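Local coordinates for endonuclease EndoMS (Thermococcus kodakarensis KOD1, PDB 5GKE), which acts as a mismatch restriction endonuclease, binding double-stranded DNA and cutting it where the bases are mispaired, at residues E15-L20 with V107-V112; R85-L88 with L94-I97; R191-Y196 with R223-E228. The protein carries 1 engineered substitution. All coordinates share one frame; numbering follows the deposited sequence.

Contact 1: residues E15-L20 with V107-V112; sequences EELVSL and VELEEV
L17 reaches from helix 14-27 into the angle between L109 and V112, which stand on the two sides of a corner in segment 107-112. Its CB leaves the helix in the direction of 107-112, and CG lies anti to the backbone N (chi1 -176°), which sends the isobutyl fork on toward L109 and V112. At the branch point, L17 CG packs 4.1 Å from CD2 of L86. Beyond it the two methyls divide the work. CD2 faces both partners, 3.8 Å from V112 CG2 and 4.0 Å from L109 CD1, while CD1 lies 4.2 Å from both methyls of V112, CG1 and CG2. The corner itself is a classic beta bulge: E110 and E111 both face R36, so strand 103-109 gives way to strand 111-118 in a new direction. That bend, within the curled antiparallel sheet of the PH-like domain, lets L109 and V112 converge on one helix residue. Leucine suits the place because a forked, wholly apolar tip can touch two side chains at once; an alanine here would probably leave a gap between helix and corner, with the L109 and V112 methyls deprived of their partner. The glutamates of the corner point elsewhere, E111 to a salt bridge with R36 and E110 to a hydrogen bond with S51, and L17 also rests on P92.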
loop_
_atom_site.group_PDB
_atom_site.type_symbol
_atom_site.label_atom_id
_atom_site.label_comp_id
_atom_site.label_asym_id
_atom_site.label_seq_id
_atom_site.Cartn_x
_atom_site.Cartn_y
_atom_site.Cartn_z
ATOM N N GLU A 15 -35.459 -4.119 7.439
ATOM C CA GLU A 15 -35.712 -2.825 8.050
ATOM C C GLU A 15 -34.698 -2.594 9.173
ATOM O O GLU A 15 -34.266 -1.464 9.419
ATOM C CB GLU A 15 -37.169 -2.728 8.558
ATOM C CG GLU A 15 -37.773 -4.009 9.188
ATOM C CD GLU A 15 -38.208 -5.111 8.195
ATOM O OE1 GLU A 15 -37.959 -5.001 6.974
ATOM O OE2 GLU A 15 -38.814 -6.107 8.662
ATOM N N GLU A 16 -34.302 -3.679 9.839
ATOM C CA GLU A 16 -33.238 -3.620 10.834
ATOM C C GLU A 16 -31.911 -3.215 10.162
ATOM O O GLU A 16 -31.237 -2.268 10.603
ATOM C CB GLU A 16 -33.116 -4.968 11.560
ATOM C CG GLU A 16 -34.006 -5.070 12.807
ATOM C CD GLU A 16 -34.101 -6.474 13.402
ATOM O OE1 GLU A 16 -33.850 -7.463 12.685
ATOM O OE2 GLU A 16 -34.448 -6.588 14.596
ATOM N N LEU A 17 -31.562 -3.913 9.077
ATOM C CA LEU A 17 -30.378 -3.581 8.267
ATOM C C LEU A 17 -30.366 -2.120 7.855
ATOM O O LEU A 17 -29.382 -1.405 8.083
ATOM C CB LEU A 17 -30.316 -4.463 7.019
ATOM C CG LEU A 17 -29.097 -4.316 6.110
ATOM C CD1 LEU A 17 -27.829 -4.541 6.898
ATOM C CD2 LEU A 17 -29.197 -5.320 4.985
ATOM N N VAL A 18 -31.476 -1.680 7.264
ATOM C CA VAL A 18 -31.603 -0.316 6.754
ATOM C C VAL A 18 -31.446 0.710 7.856
ATOM O O VAL A 18 -30.695 1.691 7.730
ATOM C CB VAL A 18 -32.966 -0.107 6.063
ATOM C CG1 VAL A 18 -33.167 1.359 5.701
ATOM C CG2 VAL A 18 -33.070 -0.987 4.825
ATOM N N SER A 19 -32.153 0.462 8.949
ATOM C CA SER A 19 -32.144 1.353 10.094
ATOM C C SER A 19 -30.732 1.603 10.629
ATOM O O SER A 19 -30.344 2.753 10.860
ATOM C CB SER A 19 -33.046 0.778 11.200
ATOM O OG SER A 19 -32.967 1.570 12.374
ATOM N N LEU A 20 -29.963 0.531 10.810
ATOM C CA LEU A 20 -28.603 0.650 11.356
ATOM C C LEU A 20 -27.614 1.262 10.394
ATOM O O LEU A 20 -26.803 2.101 10.785
ATOM C CB LEU A 20 -28.078 -0.706 11.788
ATOM C CG LEU A 20 -28.558 -1.099 13.189
ATOM C CD1 LEU A 20 -27.854 -2.360 13.672
ATOM C CD2 LEU A 20 -28.289 0.042 14.127
ATOM N N VAL A 107 -21.688 -3.884 -3.296
ATOM C CA VAL A 107 -21.698 -5.076 -2.451
ATOM C C VAL A 107 -23.111 -5.599 -2.269
ATOM O O VAL A 107 -23.917 -5.014 -1.537
ATOM C CB VAL A 107 -21.080 -4.822 -1.070
ATOM C CG1 VAL A 107 -21.068 -6.109 -0.264
ATOM C CG2 VAL A 107 -19.684 -4.281 -1.208
ATOM N N GLU A 108 -23.387 -6.723 -2.925
ATOM C CA GLU A 108 -24.678 -7.375 -2.833
ATOM C C GLU A 108 -24.745 -8.204 -1.561
ATOM O O GLU A 108 -24.003 -9.172 -1.410
ATOM C CB GLU A 108 -24.909 -8.267 -4.049
ATOM C CG GLU A 108 -26.321 -8.839 -4.121
ATOM C CD GLU A 108 -26.489 -9.909 -5.195
ATOM O OE1 GLU A 108 -25.634 -9.992 -6.110
ATOM O OE2 GLU A 108 -27.481 -10.669 -5.115
ATOM N N LEU A 109 -25.655 -7.868 -0.658
ATOM C CA LEU A 109 -25.724 -8.601 0.596
ATOM C C LEU A 109 -26.721 -9.735 0.449
ATOM O O LEU A 109 -27.925 -9.507 0.422
ATOM C CB LEU A 109 -26.132 -7.664 1.723
ATOM C CG LEU A 109 -25.218 -6.454 1.884
ATOM C CD1 LEU A 109 -25.819 -5.445 2.848
ATOM C CD2 LEU A 109 -23.865 -6.909 2.382
ATOM N N GLU A 110 -26.219 -10.959 0.359
ATOM C CA GLU A 110 -27.089 -12.111 0.171
ATOM C C GLU A 110 -27.672 -12.597 1.488
ATOM O O GLU A 110 -28.841 -12.951 1.553
ATOM C CB GLU A 110 -26.330 -13.236 -0.515
ATOM C CG GLU A 110 -25.848 -12.855 -1.889
ATOM C CD GLU A 110 -25.035 -13.944 -2.537
ATOM O OE1 GLU A 110 -24.105 -14.467 -1.875
ATOM O OE2 GLU A 110 -25.338 -14.277 -3.708
ATOM N N GLU A 111 -26.836 -12.664 2.518
ATOM C CA GLU A 111 -27.303 -12.897 3.879
ATOM C C GLU A 111 -26.504 -12.093 4.890
ATOM O O GLU A 111 -25.300 -12.258 5.011
ATOM C CB GLU A 111 -27.221 -14.384 4.211
ATOM C CG GLU A 111 -27.708 -14.737 5.600
ATOM C CD GLU A 111 -27.769 -16.239 5.809
ATOM O OE1 GLU A 111 -27.431 -16.984 4.858
ATOM O OE2 GLU A 111 -28.157 -16.675 6.917
ATOM N N VAL A 112 -27.161 -11.248 5.658
ATOM C CA VAL A 112 -26.403 -10.470 6.617
ATOM C C VAL A 112 -26.410 -11.164 7.981
ATOM O O VAL A 112 -27.438 -11.230 8.642
ATOM C CB VAL A 112 -26.967 -9.043 6.731
ATOM C CG1 VAL A 112 -26.254 -8.271 7.836
ATOM C CG2 VAL A 112 -26.867 -8.322 5.375
#

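Contact 2: residues R85-L88 with L94-I97; sequences RLEL and LVSI
R85 lays the flat of its guanidinium against V95 and turns an edge to I97, the two flanking S96 in the second segment. V95 CG1 stands over one face, offset toward the rim and 3.8 Å from R85 NH1; the CD1 methyl of I97 instead lies near the guanidinium plane, 3.4 Å from R85 NH2. With chi1 at 70°, CG of R85 is lodged between its backbone N and carbonyl carbon, and from there the extended chain spans to I97. The edge carrying NE and NH1 is turned to E87: R85 NE (2.7 Å) and NH1 (2.9 Å) both approach E87 OE2 side-on, from the same face of the carboxylate and tilted well out of its plane, although the oxygen lies almost within the guanidinium plane. V95 also serves E87, its CG2 lying 3.9 Å from E87 OE1, so the two methyls of one valine touch both partners of the salt bridge.

L86 and L94 form an antiparallel non-hydrogen-bonded pair in the hairpin of strands 86-88 and 92-98. Their side chains leave by one face, where L86 CD1 meets L94 CD1 at 3.7 Å, and helix 14-27 packs against L86 there. Next to this pair, V95 N donates to R85 O (3.0 Å), tying the backbones before the chain bends at S96.

R85 thus sets one flat face on a valine methyl and gives N-H groups at its edge to a carboxylate. As E87 OE1 is salt-bridged to R89, E87 is shared by two arginines, which would probably favour its ionised form.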
loop_
_atom_site.group_PDB
_atom_site.type_symbol
_atom_site.label_atom_id
_atom_site.label_comp_id
_atom_site.label_asym_id
_atom_site.label_seq_id
_atom_site.Cartn_x
_atom_site.Cartn_y
_atom_site.Cartn_z
ATOM N N ARG A 85 -24.382 4.346 0.013
ATOM C CA ARG A 85 -25.802 4.275 0.276
ATOM C C ARG A 85 -26.225 2.817 0.163
ATOM O O ARG A 85 -25.537 2.008 -0.463
ATOM C CB ARG A 85 -26.583 5.156 -0.692
ATOM C CG ARG A 85 -26.596 4.639 -2.114
ATOM C CD ARG A 85 -27.410 5.533 -3.041
ATOM N NE ARG A 85 -27.328 5.054 -4.421
ATOM C CZ ARG A 85 -26.336 5.355 -5.255
ATOM N NH1 ARG A 85 -26.324 4.864 -6.486
ATOM N NH2 ARG A 85 -25.347 6.143 -4.853
ATOM N N LEU A 86 -27.333 2.478 0.809
ATOM C CA LEU A 86 -27.901 1.142 0.731
ATOM C C LEU A 86 -29.097 1.155 -0.194
ATOM O O LEU A 86 -30.044 1.904 0.031
ATOM C CB LEU A 86 -28.305 0.646 2.124
ATOM C CG LEU A 86 -29.068 -0.677 2.239
ATOM C CD1 LEU A 86 -28.345 -1.824 1.586
ATOM C CD2 LEU A 86 -29.373 -0.987 3.718
ATOM N N GLU A 87 -29.053 0.331 -1.232
ATOM C CA GLU A 87 -30.156 0.262 -2.172
ATOM C C GLU A 87 -30.875 -1.042 -1.993
ATOM O O GLU A 87 -30.249 -2.094 -1.831
ATOM C CB GLU A 87 -29.676 0.403 -3.620
ATOM C CG GLU A 87 -29.230 1.814 -3.947
ATOM C CD GLU A 87 -28.806 1.991 -5.386
ATOM O OE1 GLU A 87 -28.657 0.977 -6.104
ATOM O OE2 GLU A 87 -28.625 3.158 -5.800
ATOM N N LEU A 88 -32.199 -0.971 -2.017
ATOM C CA LEU A 88 -33.005 -2.170 -1.891
ATOM C C LEU A 88 -33.351 -2.654 -3.281
ATOM O O LEU A 88 -34.092 -2.014 -4.025
ATOM C CB LEU A 88 -34.255 -1.907 -1.052
ATOM C CG LEU A 88 -34.098 -1.888 0.479
ATOM C CD1 LEU A 88 -32.650 -1.870 0.944
ATOM C CD2 LEU A 88 -34.873 -0.734 1.118
ATOM N N LEU A 94 -24.972 -2.455 -0.962
ATOM C CA LEU A 94 -24.146 -1.315 -0.570
ATOM C C LEU A 94 -23.431 -0.748 -1.803
ATOM O O LEU A 94 -22.826 -1.508 -2.553
ATOM C CB LEU A 94 -23.132 -1.746 0.475
ATOM C CG LEU A 94 -23.339 -1.427 1.951
ATOM C CD1 LEU A 94 -24.780 -1.481 2.353
ATOM C CD2 LEU A 94 -22.511 -2.379 2.775
ATOM N N VAL A 95 -23.481 0.565 -2.022
ATOM C CA VAL A 95 -23.014 1.068 -3.305
ATOM C C VAL A 95 -21.719 1.891 -3.288
ATOM O O VAL A 95 -20.827 1.568 -4.055
ATOM C CB VAL A 95 -24.120 1.819 -4.041
ATOM C CG1 VAL A 95 -23.564 2.529 -5.248
ATOM C CG2 VAL A 95 -25.144 0.802 -4.532
ATOM N N SER A 96 -21.586 2.984 -2.555
ATOM C CA SER A 96 -20.241 3.635 -2.586
ATOM C C SER A 96 -19.708 4.121 -3.969
ATOM O O SER A 96 -19.005 3.392 -4.685
ATOM C CB SER A 96 -19.174 2.731 -1.971
ATOM O OG SER A 96 -17.970 3.461 -1.818
ATOM N N ILE A 97 -20.137 5.308 -4.375
ATOM C CA ILE A 97 -19.634 5.965 -5.579
ATOM C C ILE A 97 -18.469 6.923 -5.289
ATOM O O ILE A 97 -18.442 7.606 -4.271
ATOM C CB ILE A 97 -20.776 6.734 -6.271
ATOM C CG1 ILE A 97 -21.742 5.741 -6.917
ATOM C CG2 ILE A 97 -20.243 7.724 -7.298
ATOM C CD1 ILE A 97 -23.051 6.359 -7.389
#

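Contact 3: residues R191-Y196 with R223-E228; sequences RQLKSY and RLLEKE. With nucleotides of chain C; nucleotides of chain D.
L193 and L225 make the apolar part of the contact, their side chains crossing at an angle with L193 CD2 4.2 Å from L225 CD1. Close by, the aliphatic stem of R191 passes L224, CG to CD2 4.4 Å. Leucines fit here because both helices share a buried seam, where L193 and L225 also pack on L212 of strand 208-214. This is the PDDEXK nuclease fold, in which helix 187-204 lies beside the mixed sheet and Q192 joins E179 of strand 175-180 at the magnesium site.

Between K194 and E228 the touch is one of chains: K194 CE lies 3.3 Å from E228 CD. The charged ends look past each other, K194 NZ to E198, both its own and that of the second subunit, and E228 OE1 to a salt bridge with K227 NZ.

Two side chains hold phosphates. R191 presents its guanidinium edge to DG5 of chain D, NH1 and NH2 sharing OP2 at 3.1 and 3.0 Å, with a weak further bond from NH2 to OP1. The OH of Y196 donates to DA5 of chain C, with 2.7 Å between Y196 OH and DA5 OP1, so one helix grips both DNA strands.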
loop_
_atom_site.group_PDB
_atom_site.type_symbol
_atom_site.label_atom_id
_atom_site.label_comp_id
_atom_site.label_asym_id
_atom_site.label_seq_id
_atom_site.Cartn_x
_atom_site.Cartn_y
_atom_site.Cartn_z
ATOM N N ARG A 191 18.464 4.327 -9.047
ATOM C CA ARG A 191 17.932 4.990 -10.225
ATOM C C ARG A 191 17.525 6.415 -9.902
ATOM O O ARG A 191 17.728 7.315 -10.707
ATOM C CB ARG A 191 16.717 4.237 -10.792
ATOM C CG ARG A 191 17.008 2.860 -11.336
ATOM C CD ARG A 191 15.882 2.371 -12.245
ATOM N NE ARG A 191 16.073 0.960 -12.548
ATOM C CZ ARG A 191 15.399 -0.041 -11.986
ATOM N NH1 ARG A 191 14.436 0.196 -11.100
ATOM N NH2 ARG A 191 15.680 -1.289 -12.333
ATOM N N GLN A 192 16.904 6.598 -8.739
ATOM C CA GLN A 192 16.610 7.928 -8.224
ATOM C C GLN A 192 17.904 8.750 -8.110
ATOM O O GLN A 192 18.037 9.807 -8.716
ATOM C CB GLN A 192 15.932 7.828 -6.857
ATOM C CG GLN A 192 14.432 8.076 -6.845
ATOM C CD GLN A 192 13.836 7.879 -5.445
ATOM O OE1 GLN A 192 13.697 8.828 -4.645
ATOM N NE2 GLN A 192 13.498 6.645 -5.143
ATOM N N LEU A 193 18.853 8.228 -7.339
ATOM C CA LEU A 193 20.136 8.867 -7.114
ATOM C C LEU A 193 20.871 9.216 -8.418
ATOM O O LEU A 193 21.319 10.334 -8.590
ATOM C CB LEU A 193 21.021 7.964 -6.250
ATOM C CG LEU A 193 22.390 8.565 -5.897
ATOM C CD1 LEU A 193 22.205 9.926 -5.234
ATOM C CD2 LEU A 193 23.217 7.637 -4.995
ATOM N N LYS A 194 21.005 8.248 -9.317
ATOM C CA LYS A 194 21.684 8.461 -10.582
ATOM C C LYS A 194 20.993 9.571 -11.356
ATOM O O LYS A 194 21.632 10.458 -11.915
ATOM C CB LYS A 194 21.708 7.160 -11.400
ATOM C CG LYS A 194 22.148 7.289 -12.861
ATOM C CD LYS A 194 22.391 5.907 -13.465
ATOM C CE LYS A 194 22.979 5.969 -14.871
ATOM N NZ LYS A 194 22.016 6.454 -15.878
ATOM N N SER A 195 19.673 9.511 -11.377
ATOM C CA SER A 195 18.879 10.511 -12.060
ATOM C C SER A 195 19.152 11.927 -11.526
ATOM O O SER A 195 19.250 12.890 -12.299
ATOM C CB SER A 195 17.397 10.164 -11.929
ATOM O OG SER A 195 16.595 10.997 -12.735
ATOM N N TYR A 196 19.293 12.060 -10.211
ATOM C CA TYR A 196 19.467 13.391 -9.637
ATOM C C TYR A 196 20.864 13.902 -9.935
ATOM O O TYR A 196 21.054 15.067 -10.279
ATOM C CB TYR A 196 19.222 13.388 -8.132
ATOM C CG TYR A 196 17.848 12.908 -7.752
ATOM C CD1 TYR A 196 16.739 13.186 -8.559
ATOM C CD2 TYR A 196 17.651 12.164 -6.583
ATOM C CE1 TYR A 196 15.477 12.737 -8.212
ATOM C CE2 TYR A 196 16.387 11.715 -6.220
ATOM C CZ TYR A 196 15.313 11.995 -7.037
ATOM O OH TYR A 196 14.076 11.541 -6.672
ATOM N N ARG A 223 25.592 -3.362 -7.325
ATOM C CA ARG A 223 26.081 -3.546 -8.683
ATOM C C ARG A 223 25.922 -2.253 -9.484
ATOM O O ARG A 223 26.886 -1.744 -10.048
ATOM C CB ARG A 223 25.341 -4.715 -9.353
ATOM C CG ARG A 223 25.669 -4.942 -10.821
ATOM C CD ARG A 223 25.318 -6.365 -11.265
ATOM N NE ARG A 223 23.884 -6.654 -11.217
ATOM C CZ ARG A 223 23.333 -7.603 -10.460
ATOM N NH1 ARG A 223 24.097 -8.361 -9.683
ATOM N NH2 ARG A 223 22.016 -7.800 -10.482
ATOM N N LEU A 224 24.715 -1.703 -9.500
ATOM C CA LEU A 224 24.441 -0.472 -10.242
ATOM C C LEU A 224 25.116 0.759 -9.644
ATOM O O LEU A 224 25.528 1.668 -10.361
ATOM C CB LEU A 224 22.945 -0.239 -10.310
ATOM C CG LEU A 224 22.489 1.006 -11.054
ATOM C CD1 LEU A 224 23.118 1.077 -12.446
ATOM C CD2 LEU A 224 20.984 0.973 -11.146
ATOM N N LEU A 225 25.207 0.788 -8.324
ATOM C CA LEU A 225 25.841 1.890 -7.636
ATOM C C LEU A 225 27.276 2.008 -8.100
ATOM O O LEU A 225 27.700 3.049 -8.590
ATOM C CB LEU A 225 25.795 1.674 -6.122
ATOM C CG LEU A 225 26.101 2.907 -5.285
ATOM C CD1 LEU A 225 24.921 3.854 -5.326
ATOM C CD2 LEU A 225 26.444 2.525 -3.852
ATOM N N GLU A 226 28.008 0.911 -7.947
ATOM C CA GLU A 226 29.423 0.865 -8.261
ATOM C C GLU A 226 29.694 1.159 -9.722
ATOM O O GLU A 226 30.584 1.939 -10.048
ATOM C CB GLU A 226 29.987 -0.496 -7.887
ATOM C CG GLU A 226 30.040 -0.715 -6.395
ATOM C CD GLU A 226 30.423 -2.134 -6.027
ATOM O OE1 GLU A 226 30.359 -3.016 -6.914
ATOM O OE2 GLU A 226 30.788 -2.363 -4.851
ATOM N N LYS A 227 28.913 0.544 -10.599
ATOM C CA LYS A 227 29.058 0.773 -12.024
ATOM C C LYS A 227 29.003 2.261 -12.330
ATOM O O LYS A 227 29.755 2.759 -13.139
ATOM C CB LYS A 227 27.972 0.017 -12.803
ATOM C CG LYS A 227 27.714 0.533 -14.232
ATOM C CD LYS A 227 26.709 -0.358 -14.979
ATOM C CE LYS A 227 26.228 0.276 -16.290
ATOM N NZ LYS A 227 25.362 1.491 -16.100
ATOM N N GLU A 228 28.126 2.984 -11.659
ATOM C CA GLU A 228 27.907 4.373 -12.027
ATOM C C GLU A 228 28.812 5.332 -11.276
ATOM O O GLU A 228 28.680 6.542 -11.408
ATOM C CB GLU A 228 26.449 4.741 -11.804
ATOM C CG GLU A 228 25.577 4.295 -12.948
ATOM C CD GLU A 228 25.998 4.931 -14.244
ATOM O OE1 GLU A 228 25.886 4.260 -15.294
ATOM O OE2 GLU A 228 26.426 6.110 -14.213
ATOM P P DA C 5 10.479 12.176 -7.666
ATOM O OP1 DA C 5 11.840 12.754 -7.625
ATOM O OP2 DA C 5 10.043 11.231 -8.724
ATOM O "O5'" DA C 5 10.240 11.497 -6.241
ATOM C "C5'" DA C 5 10.601 12.196 -5.068
ATOM C "C4'" DA C 5 10.123 11.454 -3.841
ATOM O "O4'" DA C 5 8.670 11.481 -3.789
ATOM C "C3'" DA C 5 10.532 9.978 -3.788
ATOM O "O3'" DA C 5 11.036 9.682 -2.489
ATOM C "C2'" DA C 5 9.223 9.247 -4.093
ATOM C "C1'" DA C 5 8.208 10.192 -3.485
ATOM N N9 DA C 5 6.863 10.008 -4.014
ATOM C C8 DA C 5 6.505 9.798 -5.317
ATOM N N7 DA C 5 5.214 9.636 -5.492
ATOM C C5 DA C 5 4.691 9.733 -4.209
ATOM C C6 DA C 5 3.376 9.644 -3.703
ATOM N N6 DA C 5 2.301 9.435 -4.470
ATOM N N1 DA C 5 3.207 9.782 -2.376
ATOM C C2 DA C 5 4.280 9.993 -1.605
ATOM N N3 DA C 5 5.559 10.096 -1.958
ATOM C C4 DA C 5 5.697 9.956 -3.288
ATOM P P DG D 5 13.422 -3.720 -11.449
ATOM O OP1 DG D 5 13.752 -3.512 -12.881
ATOM O OP2 DG D 5 13.991 -2.817 -10.432
ATOM O "O5'" DG D 5 11.834 -3.703 -11.317
ATOM C "C5'" DG D 5 11.048 -4.554 -12.139
ATOM C "C4'" DG D 5 9.606 -4.574 -11.667
ATOM O "O4'" DG D 5 9.541 -5.101 -10.307
ATOM C "C3'" DG D 5 8.916 -3.200 -11.616
ATOM O "O3'" DG D 5 7.588 -3.336 -12.065
ATOM C "C2'" DG D 5 8.957 -2.868 -10.129
ATOM C "C1'" DG D 5 8.725 -4.248 -9.548
ATOM N N9 DG D 5 9.055 -4.362 -8.128
ATOM C C8 DG D 5 10.111 -3.792 -7.461
ATOM N N7 DG D 5 10.122 -4.064 -6.180
ATOM C C5 DG D 5 8.989 -4.850 -5.993
ATOM C C6 DG D 5 8.467 -5.444 -4.815
ATOM O O6 DG D 5 8.919 -5.392 -3.671
ATOM N N1 DG D 5 7.297 -6.158 -5.070
ATOM C C2 DG D 5 6.713 -6.284 -6.310
ATOM N N2 DG D 5 5.584 -7.010 -6.374
ATOM N N3 DG D 5 7.197 -5.735 -7.412
ATOM C C4 DG D 5 8.329 -5.040 -7.181
ATOM P P DC C 6 11.344 8.177 -1.998
ATOM O OP1 DC C 6 12.748 8.161 -1.529
ATOM O OP2 DC C 6 10.903 7.162 -2.976
ATOM O "O5'" DC C 6 10.436 8.068 -0.693
ATOM C "C5'" DC C 6 10.604 9.028 0.338
ATOM C "C4'" DC C 6 9.583 8.837 1.436
ATOM O "O4'" DC C 6 8.249 8.848 0.872
ATOM C "C3'" DC C 6 9.691 7.531 2.205
ATOM O "O3'" DC C 6 9.259 7.755 3.535
ATOM C "C2'" DC C 6 8.728 6.626 1.444
ATOM C "C1'" DC C 6 7.614 7.610 1.124
ATOM N N1 DC C 6 6.790 7.264 -0.077
ATOM C C2 DC C 6 5.407 7.113 0.057
ATOM O O2 DC C 6 4.896 7.230 1.175
ATOM N N3 DC C 6 4.666 6.829 -1.041
ATOM C C4 DC C 6 5.261 6.711 -2.238
ATOM N N4 DC C 6 4.490 6.428 -3.297
ATOM C C5 DC C 6 6.669 6.870 -2.396
ATOM C C6 DC C 6 7.387 7.150 -1.301
#

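Overall arrangement
Contacts 1 and 2 are neighbours, with centres 10 Å apart in the PH-like domain, and contact 2 is nested along the chain inside the loop closed by contact 1. Strands 92-98 and 103-109 lie side by side in one sheet, where V107 N and L94 O probably share a hydrogen bond, and L17 and V18 of helix 14-27 pack on L86 and L88, which joins the two contacts. Contact 3 follows later in the sequence, on the opposite side of the chain's centre, about 55 Å from contact 1 and 49 Å from contact 2, centre to centre. It belongs to the PDDEXK domain. The DNA-bound enzyme thus has two separately packed domains, the magnesium site lying in the second.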